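Local coordinates for protein flavin adenine dinucleotide synthase (Saccharomyces cerevisiae, PDB 2WSI) that catalyses the transfer of an adenylyl group from ATP to flavin mononucleotide, giving the coenzyme flavin adenine dinucleotide and diphosphate, at residues I178-T181 with P186-M189. Numbering follows the deposited sequence.
Sequences IQRT and PDFM. With FAD (flavin-adenine dinucleotide), chain C.
T181 chi1 is 49°, which sets OG1 between the backbone N and the carbonyl carbon and turns CG2 over the F188 ring. T181 CG2 lies 3.7 Å from the ring centroid of F188, a CH-pi contact over one face. T181 OG1 donates to P186 O at 2.7 Å, tilted from the carbonyl plane. OG1 also accepts a hydrogen bond from a water. A backbone hydrogen bond runs from T181 N to F188 O at 3.3 Å. With an alanine here, OG1 and CG2 are gone, and P186 O would probably lose its hydroxyl partner and the F188 face part of its cover.

R180 pairs with M189 in antiparallel, non-hydrogen-bonded register, and their side chains share one face of the sheet. The R180 chain bends at chi2, and M189 CE packs over one face of its guanidinium, 3.6 Å from R180 NE. R180 NH1 reaches D187 OD1 at 3.1 Å. This salt bridge includes a weak hydrogen bond, with the two charged planes 70° apart. I178 CG2 touches M189 CG at 3.7 Å, and W49 lies against both side chains.

The FAD flavin lies beside the turn: F188 CZ is 3.7 Å from FAD C6, near the plane of the phenyl ring, and T181 CA is 3.3 Å from FAD O4. The loop between the segments supplies further FAD-binding residues, D182 to W185. The arrangement is a beta hairpin connection at the sheet edge, where strand 178-180 runs antiparallel to 189-191, forming part of the flavin pocket in this PAPS reductase-family domain.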
loop_
_atom_site.group_PDB
_atom_site.type_symbol
_atom_site.label_atom_id
_atom_site.label_comp_id
_atom_site.label_asym_id
_atom_site.label_seq_id
_atom_site.Cartn_x
_atom_site.Cartn_y
_atom_site.Cartn_z
ATOM N N ILE A 178 11.744 4.691 11.868
ATOM C CA ILE A 178 11.014 5.222 13.024
ATOM C C ILE A 178 11.499 6.655 13.227
ATOM O O ILE A 178 12.669 6.869 13.490
ATOM C CB ILE A 178 11.230 4.358 14.275
ATOM C CG1 ILE A 178 10.720 2.918 14.031
ATOM C CG2 ILE A 178 10.514 4.977 15.465
ATOM C CD1 ILE A 178 10.889 1.992 15.247
ATOM N N GLN A 179 10.604 7.629 13.098
ATOM C CA GLN A 179 11.023 9.019 12.990
ATOM C C GLN A 179 9.940 9.961 13.514
ATOM O O GLN A 179 8.770 9.825 13.169
ATOM C CB GLN A 179 11.291 9.327 11.496
ATOM C CG GLN A 179 11.924 10.645 11.231
ATOM C CD GLN A 179 12.279 10.823 9.765
ATOM O OE1 GLN A 179 11.704 10.174 8.899
ATOM N NE2 GLN A 179 13.226 11.709 9.483
ATOM N N ARG A 180 10.327 10.928 14.331
ATOM C CA ARG A 180 9.403 11.970 14.781
ATOM C C ARG A 180 8.953 12.833 13.620
ATOM O O ARG A 180 9.662 12.949 12.627
ATOM C CB ARG A 180 10.067 12.852 15.841
ATOM C CG ARG A 180 10.113 12.194 17.218
ATOM C CD ARG A 180 8.704 12.091 17.820
ATOM N NE ARG A 180 8.697 11.227 18.996
ATOM C CZ ARG A 180 7.604 10.821 19.647
ATOM N NH1 ARG A 180 6.403 11.206 19.251
ATOM N NH2 ARG A 180 7.721 10.014 20.703
ATOM N N THR A 181 7.751 13.396 13.709
ATOM C CA THR A 181 7.326 14.357 12.692
ATOM C C THR A 181 8.149 15.608 12.855
ATOM O O THR A 181 8.764 15.792 13.893
ATOM C CB THR A 181 5.877 14.740 12.840
ATOM O OG1 THR A 181 5.644 15.098 14.212
ATOM C CG2 THR A 181 4.959 13.561 12.405
ATOM N N PRO A 186 1.913 18.031 13.537
ATOM C CA PRO A 186 1.594 17.695 14.921
ATOM C C PRO A 186 2.547 16.602 15.421
ATOM O O PRO A 186 3.082 15.866 14.599
ATOM C CB PRO A 186 0.157 17.158 14.842
ATOM C CG PRO A 186 -0.256 17.210 13.423
ATOM C CD PRO A 186 0.926 17.509 12.580
ATOM N N ASP A 187 2.757 16.481 16.726
ATOM C CA ASP A 187 3.703 15.493 17.241
ATOM C C ASP A 187 3.110 14.080 17.272
ATOM O O ASP A 187 2.168 13.808 17.993
ATOM C CB ASP A 187 4.174 15.880 18.659
ATOM C CG ASP A 187 5.361 15.020 19.161
ATOM O OD1 ASP A 187 5.852 14.120 18.432
ATOM O OD2 ASP A 187 5.817 15.249 20.310
ATOM N N PHE A 188 3.654 13.194 16.452
ATOM C CA PHE A 188 3.434 11.755 16.607
ATOM C C PHE A 188 4.618 11.067 15.943
ATOM O O PHE A 188 5.437 11.728 15.304
ATOM C CB PHE A 188 2.114 11.276 15.976
ATOM C CG PHE A 188 1.946 11.634 14.513
ATOM C CD1 PHE A 188 2.493 10.848 13.520
ATOM C CD2 PHE A 188 1.189 12.744 14.138
ATOM C CE1 PHE A 188 2.335 11.171 12.170
ATOM C CE2 PHE A 188 1.013 13.078 12.795
ATOM C CZ PHE A 188 1.571 12.282 11.804
ATOM N N MET A 189 4.740 9.762 16.129
ATOM C CA MET A 189 5.871 9.052 15.548
ATOM C C MET A 189 5.479 8.557 14.175
ATOM O O MET A 189 4.446 7.904 14.017
ATOM C CB MET A 189 6.289 7.853 16.421
ATOM C CG MET A 189 7.653 7.278 16.011
ATOM S SD MET A 189 9.049 8.387 16.471
ATOM C CE MET A 189 9.279 7.807 18.162
HETATM P PA FAD C . 2.180 10.185 -0.764
HETATM O O1A FAD C . 1.439 10.209 -2.073
HETATM O O2A FAD C . 1.889 11.420 0.045
HETATM O O5B FAD C . 1.935 8.829 0.092
HETATM C C5B FAD C . 2.840 8.517 1.134
HETATM C C4B FAD C . 2.075 7.782 2.240
HETATM O O4B FAD C . 1.331 8.707 2.990
HETATM C C3B FAD C . 1.069 6.799 1.674
HETATM O O3B FAD C . 1.642 5.533 1.465
HETATM C C2B FAD C . 0.015 6.768 2.765
HETATM O O2B FAD C . 0.390 5.873 3.791
HETATM C C1B FAD C . 0.055 8.177 3.296
HETATM N N9A FAD C . -0.969 8.967 2.592
HETATM C C8A FAD C . -0.821 9.758 1.481
HETATM N N7A FAD C . -2.024 10.318 1.180
HETATM C C5A FAD C . -2.929 9.862 2.085
HETATM C C6A FAD C . -4.281 10.083 2.252
HETATM N N6A FAD C . -4.985 10.896 1.443
HETATM N N1A FAD C . -4.907 9.481 3.305
HETATM C C2A FAD C . -4.238 8.658 4.186
HETATM N N3A FAD C . -2.899 8.410 3.992
HETATM C C4A FAD C . -2.267 9.034 2.974
HETATM N N1 FAD C . 6.430 15.624 5.689
HETATM C C2 FAD C . 7.363 16.350 6.382
HETATM O O2 FAD C . 8.142 17.092 5.782
HETATM N N3 FAD C . 7.431 16.257 7.750
HETATM C C4 FAD C . 6.563 15.441 8.442
HETATM O O4 FAD C . 6.687 15.397 9.671
HETATM C C4X FAD C . 5.607 14.698 7.741
HETATM N N5 FAD C . 4.712 13.857 8.396
HETATM C C5X FAD C . 3.781 13.125 7.685
HETATM C C6 FAD C . 2.879 12.280 8.331
HETATM C C7 FAD C . 1.928 11.575 7.588
HETATM C C7M FAD C . 0.935 10.667 8.255
HETATM C C8 FAD C . 1.900 11.707 6.206
HETATM C C8M FAD C . 0.904 10.937 5.391
HETATM C C9 FAD C . 2.804 12.537 5.569
HETATM C C9A FAD C . 3.733 13.254 6.296
HETATM N N10 FAD C . 4.611 14.089 5.635
HETATM C C10 FAD C . 5.559 14.789 6.354
HETATM C "C1'" FAD C . 4.563 14.185 4.134
HETATM C "C2'" FAD C . 5.463 13.104 3.496
HETATM O "O2'" FAD C . 6.772 13.084 4.016
HETATM C "C3'" FAD C . 5.546 13.220 1.977
HETATM O "O3'" FAD C . 6.317 14.348 1.640
HETATM C "C4'" FAD C . 4.163 13.338 1.366
HETATM O "O4'" FAD C . 3.310 12.347 1.903
HETATM C "C5'" FAD C . 4.228 13.143 -0.149
HETATM O "O5'" FAD C . 5.094 12.062 -0.441
HETATM P P FAD C . 4.731 11.002 -1.598
HETATM O O1P FAD C . 4.058 11.720 -2.744
HETATM O O2P FAD C . 5.957 10.200 -1.974
HETATM O O3P FAD C . 3.729 9.919 -0.992
HETATM O O HOH W 1 6.949 16.053 16.315
#